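Long-range contacts in putative antitoxin VapB45 (Mycobacterium tuberculosis, PDB 5AF3), which is possibly the antitoxin of a type II toxin-antitoxin system, with VapC45 as its cognate toxin, and probably binds DNA: residues Phe84-Pro90 and Leu138-Leu143; Pro107-Gln113 and Phe166-Ala172; His159-Gln163 and Ile175-Gln179; Phe198-Val203 and Asp224-Thr228. All coordinates share one frame; numbering follows the deposited sequence.

Interaction 1: Phe84-Pro90 and Leu138-Leu143; sequences FRRAGVP and LVVRGL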
loop_
_atom_site.group_PDB
_atom_site.type_symbol
_atom_site.label_atom_id
_atom_site.label_comp_id
_atom_site.label_asym_id
_atom_site.label_seq_id
_atom_site.Cartn_x
_atom_site.Cartn_y
_atom_site.Cartn_z
ATOM N N PHE A 84 -16.042 0.146 5.083
ATOM C CA PHE A 84 -17.207 -0.729 4.847
ATOM C C PHE A 84 -16.930 -1.657 3.633
ATOM O O PHE A 84 -17.161 -2.885 3.702
ATOM C CB PHE A 84 -18.514 0.072 4.604
ATOM C CG PHE A 84 -19.018 0.825 5.810
ATOM C CD1 PHE A 84 -18.407 0.732 7.064
ATOM C CD2 PHE A 84 -20.152 1.647 5.669
ATOM C CE1 PHE A 84 -18.906 1.475 8.145
ATOM C CE2 PHE A 84 -20.650 2.377 6.747
ATOM C CZ PHE A 84 -20.029 2.300 7.963
ATOM N N ARG A 85 -16.391 -1.084 2.572
ATOM C CA ARG A 85 -16.112 -1.800 1.320
ATOM C C ARG A 85 -15.091 -2.903 1.568
ATOM O O ARG A 85 -15.291 -4.034 1.148
ATOM C CB ARG A 85 -15.566 -0.845 0.272
ATOM C CG ARG A 85 -15.337 -1.477 -1.109
ATOM C CD ARG A 85 -14.818 -0.454 -2.094
ATOM N NE ARG A 85 -13.419 -0.183 -1.824
ATOM C CZ ARG A 85 -12.403 -0.603 -2.573
ATOM N NH1 ARG A 85 -12.611 -1.296 -3.690
ATOM N NH2 ARG A 85 -11.175 -0.279 -2.212
ATOM N N ARG A 86 -14.008 -2.567 2.270
ATOM C CA ARG A 86 -12.986 -3.538 2.683
ATOM C C ARG A 86 -13.562 -4.718 3.452
ATOM O O ARG A 86 -13.089 -5.856 3.305
ATOM C CB ARG A 86 -11.940 -2.836 3.563
ATOM C CG ARG A 86 -10.672 -3.628 3.832
ATOM C CD ARG A 86 -9.680 -2.750 4.633
ATOM N NE ARG A 86 -9.210 -1.593 3.884
ATOM C CZ ARG A 86 -9.459 -0.305 4.180
ATOM N NH1 ARG A 86 -10.226 0.059 5.202
ATOM N NH2 ARG A 86 -8.948 0.645 3.418
ATOM N N ALA A 87 -14.619 -4.473 4.226
ATOM C CA ALA A 87 -15.238 -5.501 5.062
ATOM C C ALA A 87 -16.105 -6.496 4.278
ATOM O O ALA A 87 -16.592 -7.494 4.852
ATOM C CB ALA A 87 -16.046 -4.870 6.186
ATOM N N GLY A 88 -16.324 -6.200 2.992
ATOM C CA GLY A 88 -17.195 -7.045 2.126
ATOM C C GLY A 88 -18.620 -6.508 2.016
ATOM O O GLY A 88 -19.483 -7.142 1.397
ATOM N N VAL A 89 -18.879 -5.326 2.588
ATOM C CA VAL A 89 -20.207 -4.734 2.503
ATOM C C VAL A 89 -20.625 -4.399 1.056
ATOM O O VAL A 89 -19.918 -3.685 0.308
ATOM C CB VAL A 89 -20.307 -3.457 3.385
ATOM C CG1 VAL A 89 -21.679 -2.775 3.219
ATOM C CG2 VAL A 89 -20.008 -3.813 4.832
ATOM N N PRO A 90 -21.811 -4.879 0.645
ATOM C CA PRO A 90 -22.257 -4.469 -0.646
ATOM C C PRO A 90 -22.542 -2.964 -0.696
ATOM O O PRO A 90 -23.294 -2.456 0.145
ATOM C CB PRO A 90 -23.553 -5.302 -0.863
ATOM C CG PRO A 90 -24.031 -5.604 0.513
ATOM C CD PRO A 90 -22.779 -5.775 1.328
ATOM N N LEU A 138 -28.540 -7.091 3.847
ATOM C CA LEU A 138 -27.212 -7.539 3.375
ATOM C C LEU A 138 -26.137 -6.514 3.688
ATOM O O LEU A 138 -25.038 -6.903 4.098
ATOM C CB LEU A 138 -27.209 -7.849 1.901
ATOM C CG LEU A 138 -28.141 -9.005 1.513
ATOM C CD1 LEU A 138 -28.197 -9.003 -0.035
ATOM C CD2 LEU A 138 -27.760 -10.355 2.105
ATOM N N VAL A 139 -26.452 -5.233 3.495
ATOM C CA VAL A 139 -25.527 -4.146 3.958
ATOM C C VAL A 139 -25.202 -4.350 5.438
ATOM O O VAL A 139 -24.019 -4.448 5.861
ATOM C CB VAL A 139 -26.144 -2.728 3.702
ATOM C CG1 VAL A 139 -25.345 -1.610 4.455
ATOM C CG2 VAL A 139 -26.206 -2.433 2.230
ATOM N N VAL A 140 -26.255 -4.443 6.256
ATOM C CA VAL A 140 -26.080 -4.451 7.703
ATOM C C VAL A 140 -25.355 -5.736 8.185
ATOM O O VAL A 140 -24.537 -5.679 9.112
ATOM C CB VAL A 140 -27.422 -4.227 8.433
ATOM C CG1 VAL A 140 -27.294 -4.449 9.924
ATOM C CG2 VAL A 140 -27.926 -2.839 8.121
ATOM N N ARG A 141 -25.672 -6.880 7.559
ATOM C CA ARG A 141 -24.965 -8.134 7.849
ATOM C C ARG A 141 -23.484 -8.069 7.505
ATOM O O ARG A 141 -22.673 -8.753 8.139
ATOM C CB ARG A 141 -25.635 -9.326 7.142
ATOM C CG ARG A 141 -26.815 -9.879 7.970
ATOM C CD ARG A 141 -27.860 -10.641 7.143
ATOM N NE ARG A 141 -27.309 -11.482 6.064
ATOM C CZ ARG A 141 -28.037 -12.296 5.288
ATOM N NH1 ARG A 141 -29.358 -12.392 5.445
ATOM N NH2 ARG A 141 -27.444 -13.019 4.335
ATOM N N GLY A 142 -23.138 -7.225 6.550
ATOM C CA GLY A 142 -21.730 -7.013 6.182
ATOM C C GLY A 142 -20.968 -6.258 7.273
ATOM O O GLY A 142 -19.743 -6.383 7.397
ATOM N N LEU A 143 -21.696 -5.467 8.067
ATOM C CA LEU A 143 -21.096 -4.589 9.070
ATOM C C LEU A 143 -21.047 -5.085 10.502
ATOM O O LEU A 143 -20.113 -4.742 11.248
ATOM C CB LEU A 143 -21.842 -3.215 9.033
ATOM C CG LEU A 143 -21.664 -2.415 7.758
ATOM C CD1 LEU A 143 -22.633 -1.234 7.700
ATOM C CD2 LEU A 143 -20.209 -1.934 7.683
#
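The carbonyl oxygen of Phe84, the residue whose ring meets Leu143, is gripped twice at the end of its own helix: Val89 N donates to Phe84 O at 3.2 Å, and Ala87 N makes a weak bond to the same atom. With the bond from Gly88 N to Arg85 O, this is a Schellman motif. Gly88, at a positive phi of 97°, leaves the helical path and swings Val89 and Pro90 against residues 138-143.

The cross-contact itself is apolar. Val89 sits opposite Gly142, their CA atoms 4.6 Å apart, where the glycine offers bare backbone and lets the valine come close: Val89 CG2 lies 3.6 Å from Gly142 C. The two valine methyls divide the work. Val89 CG2 presses tightly on Leu143 CD2 at 3.4 Å, while Val89 CG1, anti to the backbone N (chi1 176°), turns to Val139 and approaches Val139 CG1 at 4.0 Å. Leu143 CD2 is thereby shared, since it also lies over one face of the Phe84 ring, 3.6 Å from the centroid and 26° off the normal, in a CH-pi contact displaced toward CD1. Pro90 closes the outer end. Pro90 CD rests 3.7 Å from Leu138 O, and the proline's own carbonyl oxygen meets Val139 CG2.

The contact thus joins the C-terminal end of helix 72-86, within the putative DNA-binding HTH region, to helix 135-143. Val157 of helix 155-161 packs on Phe84, Ala87 and Leu143, and Leu123 of helix 115-130 backs Leu143.

Interaction 2: Pro107-Gln113 and Phe166-Ala172; sequences PHALASQ and FADDNLA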
loop_
_atom_site.group_PDB
_atom_site.type_symbol
_atom_site.label_atom_id
_atom_site.label_comp_id
_atom_site.label_asym_id
_atom_site.label_seq_id
_atom_site.Cartn_x
_atom_site.Cartn_y
_atom_site.Cartn_z
ATOM N N PRO A 107 -26.297 14.668 11.315
ATOM C CA PRO A 107 -25.641 15.070 10.076
ATOM C C PRO A 107 -24.231 14.491 9.980
ATOM O O PRO A 107 -23.517 14.333 10.995
ATOM C CB PRO A 107 -25.614 16.613 10.161
ATOM C CG PRO A 107 -26.822 16.928 11.062
ATOM C CD PRO A 107 -26.874 15.815 12.058
ATOM N N HIS A 108 -23.846 14.184 8.750
ATOM C CA HIS A 108 -22.496 13.629 8.480
ATOM C C HIS A 108 -22.189 12.472 9.443
ATOM O O HIS A 108 -21.088 12.358 9.970
ATOM C CB HIS A 108 -21.433 14.763 8.610
ATOM C CG HIS A 108 -21.593 15.865 7.605
ATOM N ND1 HIS A 108 -21.494 15.662 6.241
ATOM C CD2 HIS A 108 -21.836 17.195 7.769
ATOM C CE1 HIS A 108 -21.683 16.813 5.613
ATOM N NE2 HIS A 108 -21.892 17.755 6.515
ATOM N N ALA A 109 -23.191 11.616 9.717
ATOM C CA ALA A 109 -23.035 10.564 10.707
ATOM C C ALA A 109 -21.796 9.653 10.488
ATOM O O ALA A 109 -21.232 9.148 11.453
ATOM C CB ALA A 109 -24.315 9.676 10.733
ATOM N N LEU A 110 -21.446 9.400 9.222
ATOM C CA LEU A 110 -20.252 8.566 8.939
ATOM C C LEU A 110 -18.987 9.142 9.560
ATOM O O LEU A 110 -18.075 8.391 9.940
ATOM C CB LEU A 110 -20.044 8.370 7.444
ATOM C CG LEU A 110 -21.132 7.563 6.721
ATOM C CD1 LEU A 110 -20.820 7.461 5.269
ATOM C CD2 LEU A 110 -21.146 6.162 7.318
ATOM N N ALA A 111 -18.963 10.473 9.686
ATOM C CA ALA A 111 -17.811 11.198 10.275
ATOM C C ALA A 111 -18.017 11.556 11.762
ATOM O O ALA A 111 -17.245 12.306 12.359
ATOM C CB ALA A 111 -17.500 12.437 9.439
ATOM N N SER A 112 -19.034 10.961 12.366
ATOM C CA SER A 112 -19.393 11.271 13.745
ATOM C C SER A 112 -18.665 10.454 14.794
ATOM O O SER A 112 -18.421 9.271 14.624
ATOM C CB SER A 112 -20.912 11.091 13.924
ATOM O OG SER A 112 -21.254 11.191 15.285
ATOM N N GLN A 113 -18.407 11.084 15.937
ATOM C CA GLN A 113 -17.806 10.444 17.078
ATOM C C GLN A 113 -18.714 9.335 17.607
ATOM O O GLN A 113 -18.245 8.401 18.225
ATOM C CB GLN A 113 -17.541 11.468 18.178
ATOM C CG GLN A 113 -16.872 10.877 19.407
ATOM C CD GLN A 113 -16.259 11.939 20.286
ATOM O OE1 GLN A 113 -16.398 13.141 20.029
ATOM N NE2 GLN A 113 -15.573 11.505 21.331
ATOM N N PHE A 166 -11.734 13.429 16.764
ATOM C CA PHE A 166 -12.912 14.309 16.622
ATOM C C PHE A 166 -12.741 15.733 17.194
ATOM O O PHE A 166 -12.028 15.896 18.170
ATOM C CB PHE A 166 -14.137 13.605 17.212
ATOM C CG PHE A 166 -14.387 12.257 16.565
ATOM C CD1 PHE A 166 -15.043 12.187 15.339
ATOM C CD2 PHE A 166 -13.859 11.100 17.125
ATOM C CE1 PHE A 166 -15.215 10.946 14.696
ATOM C CE2 PHE A 166 -14.043 9.853 16.500
ATOM C CZ PHE A 166 -14.708 9.800 15.271
ATOM N N ALA A 167 -13.386 16.713 16.555
ATOM C CA ALA A 167 -13.359 18.109 16.992
ATOM C C ALA A 167 -14.435 18.355 18.047
ATOM O O ALA A 167 -15.066 17.391 18.531
ATOM C CB ALA A 167 -13.530 19.058 15.796
ATOM N N ASP A 168 -14.612 19.631 18.422
ATOM C CA ASP A 168 -15.585 20.032 19.450
ATOM C C ASP A 168 -16.983 19.544 19.103
ATOM O O ASP A 168 -17.743 19.096 19.976
ATOM C CB ASP A 168 -15.603 21.559 19.630
ATOM C CG ASP A 168 -14.810 22.017 20.851
ATOM O OD1 ASP A 168 -14.159 21.158 21.501
ATOM O OD2 ASP A 168 -14.843 23.237 21.172
ATOM N N ASP A 169 -17.297 19.628 17.815
ATOM C CA ASP A 169 -18.615 19.297 17.311
ATOM C C ASP A 169 -18.851 17.783 17.170
ATOM O O ASP A 169 -19.867 17.379 16.609
ATOM C CB ASP A 169 -18.804 19.980 15.961
ATOM C CG ASP A 169 -17.685 19.662 15.001
ATOM O OD1 ASP A 169 -16.850 18.760 15.307
ATOM O OD2 ASP A 169 -17.654 20.299 13.932
ATOM N N ASN A 170 -17.931 16.959 17.672
ATOM C CA ASN A 170 -18.040 15.479 17.538
ATOM C C ASN A 170 -18.007 14.963 16.094
ATOM O O ASN A 170 -18.485 13.857 15.832
ATOM C CB ASN A 170 -19.337 14.959 18.184
ATOM C CG ASN A 170 -19.390 15.222 19.669
ATOM O OD1 ASN A 170 -20.237 15.987 20.128
ATOM N ND2 ASN A 170 -18.479 14.605 20.430
ATOM N N LEU A 171 -17.519 15.785 15.165
ATOM C CA LEU A 171 -17.221 15.310 13.798
ATOM C C LEU A 171 -15.714 15.222 13.580
ATOM O O LEU A 171 -14.955 15.961 14.220
ATOM C CB LEU A 171 -17.853 16.196 12.749
ATOM C CG LEU A 171 -19.403 16.181 12.725
ATOM C CD1 LEU A 171 -19.882 17.089 11.673
ATOM C CD2 LEU A 171 -19.909 14.751 12.399
ATOM N N ALA A 172 -15.293 14.305 12.695
ATOM C CA ALA A 172 -13.879 14.078 12.397
ATOM C C ALA A 172 -13.044 15.377 12.198
ATOM O O ALA A 172 -13.409 16.275 11.449
ATOM C CB ALA A 172 -13.742 13.201 11.153
#
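Ser112 and Leu171 form a single antiparallel beta bridge, their CA atoms 4.6 Å apart, which ties the loop after helix 95-105 to the tip of a beta hairpin. That tip, linking strands 164-166 and 172-176, is a type I turn with a G1 bulge: Asn170 takes up left-handed backbone angles, and Ala167 N bonds to Leu171 O.

Backbone hydrogen bonds flank the bridge. Ala172 N donates to Ala111 O at 2.8 Å, and Gln113 N donates to Asn170 O over an equal length. CA-H...O contacts from Leu171 to Ala111 O and from Ser112 to Asn170 O reinforce the pair.

Among the side chains, one hydrogen bond runs between amides. Gln113, extended throughout with CG anti to the backbone N (chi1 -178°), carries its OE1 to Asn170 ND2 at 2.6 Å. The donor keeps its partner in its own amide plane but stands 50° out of the carbonyl plane of Gln113.

The remaining contacts are van der Waals. Leu171 CD2 packs on the carbonyl oxygen of His108, 3.6 Å from His108 O, and reaches toward the CB atoms of His108 and Ala111, while His108 ND1 bonds to Glu77.

One face of the Phe166 ring lies against Gln113. The ring and the glutamine amide are nearly parallel, and Gln113 CA stands 3.5 Å from the ring centroid, 10° off its normal, in a CH-pi contact; Ala111 O meets the ring edge at CE1.

Interaction 3: His159-Gln163 and Ile175-Gln179; sequences HYLQQ and IRLPQ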
loop_
_atom_site.group_PDB
_atom_site.type_symbol
_atom_site.label_atom_id
_atom_site.label_comp_id
_atom_site.label_asym_id
_atom_site.label_seq_id
_atom_site.Cartn_x
_atom_site.Cartn_y
_atom_site.Cartn_z
ATOM N N HIS A 159 -11.467 -1.381 13.539
ATOM C CA HIS A 159 -10.038 -0.999 13.316
ATOM C C HIS A 159 -9.894 0.311 12.529
ATOM O O HIS A 159 -9.073 1.185 12.886
ATOM C CB HIS A 159 -9.282 -2.159 12.638
ATOM C CG HIS A 159 -7.923 -1.806 12.093
ATOM N ND1 HIS A 159 -6.887 -1.353 12.885
ATOM C CD2 HIS A 159 -7.435 -1.857 10.829
ATOM C CE1 HIS A 159 -5.816 -1.151 12.135
ATOM N NE2 HIS A 159 -6.121 -1.453 10.885
ATOM N N TYR A 160 -10.674 0.482 11.472
ATOM C CA TYR A 160 -10.614 1.746 10.754
ATOM C C TYR A 160 -11.308 2.925 11.457
ATOM O O TYR A 160 -10.820 4.055 11.388
ATOM C CB TYR A 160 -11.105 1.578 9.323
ATOM C CG TYR A 160 -10.172 0.612 8.628
ATOM C CD1 TYR A 160 -8.960 1.058 8.118
ATOM C CD2 TYR A 160 -10.462 -0.756 8.571
ATOM C CE1 TYR A 160 -8.049 0.155 7.551
ATOM C CE2 TYR A 160 -9.564 -1.671 8.009
ATOM C CZ TYR A 160 -8.366 -1.208 7.501
ATOM O OH TYR A 160 -7.451 -2.080 6.934
ATOM N N LEU A 161 -12.479 2.670 12.045
ATOM C CA LEU A 161 -13.213 3.703 12.773
ATOM C C LEU A 161 -12.389 4.323 13.883
ATOM O O LEU A 161 -12.521 5.501 14.117
ATOM C CB LEU A 161 -14.502 3.121 13.388
ATOM C CG LEU A 161 -15.483 2.544 12.357
ATOM C CD1 LEU A 161 -16.848 2.224 13.007
ATOM C CD2 LEU A 161 -15.702 3.416 11.150
ATOM N N GLN A 162 -11.577 3.500 14.554
ATOM C CA GLN A 162 -10.687 3.871 15.664
ATOM C C GLN A 162 -9.588 4.857 15.272
ATOM O O GLN A 162 -8.976 5.483 16.152
ATOM C CB GLN A 162 -10.030 2.605 16.253
ATOM C CG GLN A 162 -10.926 1.871 17.224
ATOM C CD GLN A 162 -10.508 0.414 17.491
ATOM O OE1 GLN A 162 -9.590 -0.135 16.855
ATOM N NE2 GLN A 162 -11.188 -0.213 18.455
ATOM N N GLN A 163 -9.319 4.982 13.980
ATOM C CA GLN A 163 -8.254 5.886 13.481
ATOM C C GLN A 163 -8.661 7.368 13.436
ATOM O O GLN A 163 -7.825 8.235 13.161
ATOM C CB GLN A 163 -7.773 5.473 12.084
ATOM C CG GLN A 163 -7.339 3.989 11.929
ATOM C CD GLN A 163 -6.371 3.580 13.002
ATOM O OE1 GLN A 163 -5.445 4.318 13.319
ATOM N NE2 GLN A 163 -6.577 2.413 13.579
ATOM N N ILE A 175 -7.585 11.978 10.662
ATOM C CA ILE A 175 -7.664 10.540 10.353
ATOM C C ILE A 175 -6.234 9.994 10.215
ATOM O O ILE A 175 -5.478 10.487 9.389
ATOM C CB ILE A 175 -8.405 10.277 9.014
ATOM C CG1 ILE A 175 -9.808 10.940 8.959
ATOM C CG2 ILE A 175 -8.479 8.730 8.697
ATOM C CD1 ILE A 175 -10.280 11.214 7.527
ATOM N N ARG A 176 -5.907 8.988 11.011
ATOM C CA ARG A 176 -4.632 8.302 10.930
ATOM C C ARG A 176 -4.737 7.232 9.838
ATOM O O ARG A 176 -5.718 6.463 9.821
ATOM C CB ARG A 176 -4.303 7.656 12.249
ATOM C CG ARG A 176 -3.018 6.817 12.226
ATOM C CD ARG A 176 -2.666 6.299 13.582
ATOM N NE ARG A 176 -1.462 5.469 13.505
ATOM C CZ ARG A 176 -1.475 4.181 13.175
ATOM N NH1 ARG A 176 -2.634 3.588 12.893
ATOM N NH2 ARG A 176 -0.334 3.482 13.122
ATOM N N LEU A 177 -3.736 7.182 8.961
ATOM C CA LEU A 177 -3.748 6.241 7.792
ATOM C C LEU A 177 -2.904 5.011 8.178
ATOM O O LEU A 177 -1.674 5.101 8.283
ATOM C CB LEU A 177 -3.264 6.950 6.512
ATOM C CG LEU A 177 -4.001 8.244 6.141
ATOM C CD1 LEU A 177 -3.381 8.886 4.966
ATOM C CD2 LEU A 177 -5.506 7.987 5.859
ATOM N N PRO A 178 -3.573 3.880 8.522
ATOM C CA PRO A 178 -2.848 2.756 9.144
ATOM C C PRO A 178 -1.892 2.057 8.176
ATOM O O PRO A 178 -1.025 1.313 8.628
ATOM C CB PRO A 178 -3.967 1.807 9.616
ATOM C CG PRO A 178 -5.120 2.112 8.720
ATOM C CD PRO A 178 -5.017 3.601 8.390
ATOM N N GLN A 179 -2.022 2.356 6.896
ATOM C CA GLN A 179 -1.116 1.785 5.876
ATOM C C GLN A 179 0.307 2.323 6.047
ATOM O O GLN A 179 1.258 1.696 5.566
ATOM C CB GLN A 179 -1.593 2.000 4.444
ATOM C CG GLN A 179 -1.558 3.444 3.893
ATOM C CD GLN A 179 -2.895 4.177 4.028
ATOM O OE1 GLN A 179 -3.273 4.951 3.132
ATOM N NE2 GLN A 179 -3.608 3.936 5.123
#
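Gln163 and Arg176 face each other where the chain leaves helix 155-161 and enters an antiparallel beta hairpin. Arg176 N donates to Gln163 O at 3.0 Å in an almost straight bond (175°), extending the pairing of strands 164-166 and 172-176 to the residue just before the first begins.

This is the close half of the contact. The Gln163 side chain, bent at chi2 (-50°), folds back so that Gln163 NE2 bonds at 2.9 Å to His159 O, in helix 155-161. With the amide held there, Gln163 OE1 receives Arg176 NH1 at 2.9 Å; the donor stands well out of the carbonyl plane, although OE1 lies near the plane of the guanidinium. Asn184 takes the NE of the same arginine.

The other half is looser and purely van der Waals. Pro178 leans against the helix with few close approaches, Pro178 CB lying 4.1 Å from His159 NE2. The polar ends of His159 and Tyr160 look instead to the second subunit, where the carboxylate of Asp237 hydrogen-bonds both His159 NE2 and Tyr160 OH, so this half of the contact borders the subunit interface. Here Pro178 CG comes within 3.7 Å of Tyr160 CE1, the proline and tyrosine side chains roughly perpendicular.

Interaction 4: Phe198-Val203 and Asp224-Thr228; sequences FDGSGV and DYGVT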
loop_
_atom_site.group_PDB
_atom_site.type_symbol
_atom_site.label_atom_id
_atom_site.label_comp_id
_atom_site.label_asym_id
_atom_site.label_seq_id
_atom_site.Cartn_x
_atom_site.Cartn_y
_atom_site.Cartn_z
ATOM N N PHE A 198 3.338 13.356 8.819
ATOM C CA PHE A 198 3.770 12.698 10.021
ATOM C C PHE A 198 3.123 13.491 11.172
ATOM O O PHE A 198 3.377 14.683 11.330
ATOM C CB PHE A 198 5.300 12.743 10.122
ATOM C CG PHE A 198 6.007 11.908 9.076
ATOM C CD1 PHE A 198 6.172 10.542 9.275
ATOM C CD2 PHE A 198 6.554 12.507 7.937
ATOM C CE1 PHE A 198 6.892 9.745 8.312
ATOM C CE2 PHE A 198 7.229 11.740 6.960
ATOM C CZ PHE A 198 7.387 10.367 7.139
ATOM N N ASP A 199 2.241 12.834 11.934
ATOM C CA ASP A 199 1.546 13.504 13.063
ATOM C C ASP A 199 2.600 14.105 14.023
ATOM O O ASP A 199 2.394 15.174 14.607
ATOM C CB ASP A 199 0.693 12.477 13.808
ATOM C CG ASP A 199 -0.201 13.101 14.885
ATOM O OD1 ASP A 199 -0.693 14.243 14.684
ATOM O OD2 ASP A 199 -0.441 12.387 15.881
ATOM N N GLY A 200 3.714 13.397 14.177
ATOM C CA GLY A 200 4.730 13.731 15.169
ATOM C C GLY A 200 5.580 14.952 14.854
ATOM O O GLY A 200 6.107 15.591 15.774
ATOM N N SER A 201 5.733 15.288 13.575
ATOM C CA SER A 201 6.491 16.518 13.201
ATOM C C SER A 201 5.725 17.517 12.327
ATOM O O SER A 201 6.224 18.610 12.065
ATOM C CB SER A 201 7.772 16.085 12.481
ATOM O OG SER A 201 7.429 15.503 11.221
ATOM N N GLY A 202 4.534 17.134 11.835
ATOM C CA GLY A 202 3.753 17.969 10.924
ATOM C C GLY A 202 4.317 18.084 9.515
ATOM O O GLY A 202 3.830 18.882 8.699
ATOM N N VAL A 203 5.319 17.242 9.199
ATOM C CA VAL A 203 5.923 17.227 7.853
ATOM C C VAL A 203 5.141 16.372 6.857
ATOM O O VAL A 203 4.744 15.282 7.196
ATOM C CB VAL A 203 7.393 16.706 7.918
ATOM C CG1 VAL A 203 8.002 16.503 6.499
ATOM C CG2 VAL A 203 8.233 17.648 8.797
ATOM N N ASP A 224 16.652 15.515 9.710
ATOM C CA ASP A 224 16.269 16.743 9.056
ATOM C C ASP A 224 14.768 16.992 9.120
ATOM O O ASP A 224 14.347 18.140 9.069
ATOM C CB ASP A 224 16.727 16.757 7.592
ATOM C CG ASP A 224 18.232 17.004 7.441
ATOM O OD1 ASP A 224 18.903 17.232 8.458
ATOM O OD2 ASP A 224 18.746 16.947 6.312
ATOM N N TYR A 225 13.970 15.917 9.200
ATOM C CA TYR A 225 12.507 16.035 9.076
ATOM C C TYR A 225 11.734 15.630 10.341
ATOM O O TYR A 225 10.498 15.587 10.347
ATOM C CB TYR A 225 11.985 15.312 7.808
ATOM C CG TYR A 225 12.439 16.059 6.561
ATOM C CD1 TYR A 225 11.681 17.101 6.023
ATOM C CD2 TYR A 225 13.668 15.759 5.958
ATOM C CE1 TYR A 225 12.126 17.828 4.893
ATOM C CE2 TYR A 225 14.114 16.472 4.858
ATOM C CZ TYR A 225 13.335 17.490 4.307
ATOM O OH TYR A 225 13.834 18.194 3.211
ATOM N N GLY A 226 12.479 15.331 11.402
ATOM C CA GLY A 226 11.884 15.169 12.747
ATOM C C GLY A 226 11.139 13.867 12.949
ATOM O O GLY A 226 10.135 13.822 13.655
ATOM N N VAL A 227 11.616 12.813 12.290
ATOM C CA VAL A 227 11.010 11.489 12.412
ATOM C C VAL A 227 12.166 10.546 12.662
ATOM O O VAL A 227 13.321 10.977 12.770
ATOM C CB VAL A 227 10.244 11.053 11.112
ATOM C CG1 VAL A 227 8.949 11.801 10.982
ATOM C CG2 VAL A 227 11.087 11.262 9.882
ATOM N N THR A 228 11.856 9.257 12.745
ATOM C CA THR A 228 12.860 8.249 12.958
ATOM C C THR A 228 13.128 7.534 11.619
ATOM O O THR A 228 12.288 7.631 10.713
ATOM C CB THR A 228 12.361 7.316 14.082
ATOM O OG1 THR A 228 13.470 6.710 14.752
ATOM C CG2 THR A 228 11.489 6.287 13.530
#
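Phe198 takes the CG1 methyl of Val227 over one face of its ring, and Ser201 reaches the carbonyl of Tyr225; these two conformations, with that of Val203, set the contact. In Phe198, CB already points toward residues 224-228, and CG, anti to the carbonyl carbon (chi1 -68°), continues the ring in to Val227. Val227 CG1 stands 3.7 Å from the centroid of the Phe198 ring, 22° off the normal, and is displaced toward CD1 and CG. The two side chains meet at about a right angle, one methyl of the valine delivering the CH-pi contact.

In Ser201, OG lies between the backbone N and the carbonyl carbon (chi1 68°). From there Ser201 OG donates to Tyr225 O at 3.2 Å, nearly on the carbonyl axis, and accepts a weak bond from Val203 N within its own loop. Gly226, at positive phi where the helix ends, lets the chain pass close beside this serine: Ser201 CB is 3.5 Å from Gly226 O. Val203 splits its branches. Val203 CG2 sits 3.4 Å from Tyr225 O, on which Ser201 OG also converges, while Val203 CG1 touches Tyr225 CD1 at 3.8 Å.

The contact joins the loop after strand 197-198 to the turn between helices 218-225 and 229-236, consistent with a helix-turn-helix in the DUF433 region. Val208 of helix 206-213 packs on Phe198, Val203 and Tyr225, and Leu232 of helix 229-236 on Val227. This chemistry suggests that van der Waals packing contributes most, with the serine bond to Tyr225 O as the one directional link across.

In the fold
Interaction 1 is a buried, largely apolar meeting of a helix end and the loop after it with another helix, without hydrogen bonds between them; interactions 2 and 3 are partly buried and use hydrogen bonds of backbone and side chain, and interaction 4 lies at the surface with one serine bond. Interactions 2 and 3 hold the same hairpin, 2 at its tip and 3 at its base. Interaction 1 joins them through helix 72-86: Phe84 touches Leu110 of interaction 2, and Arg86 makes a cation-pi contact with Tyr160 of interaction 3. Residues of both 1 and 3 reach the second subunit. Interaction 4 stands across the chain's centre from interaction 1, their centres about 35 Å apart.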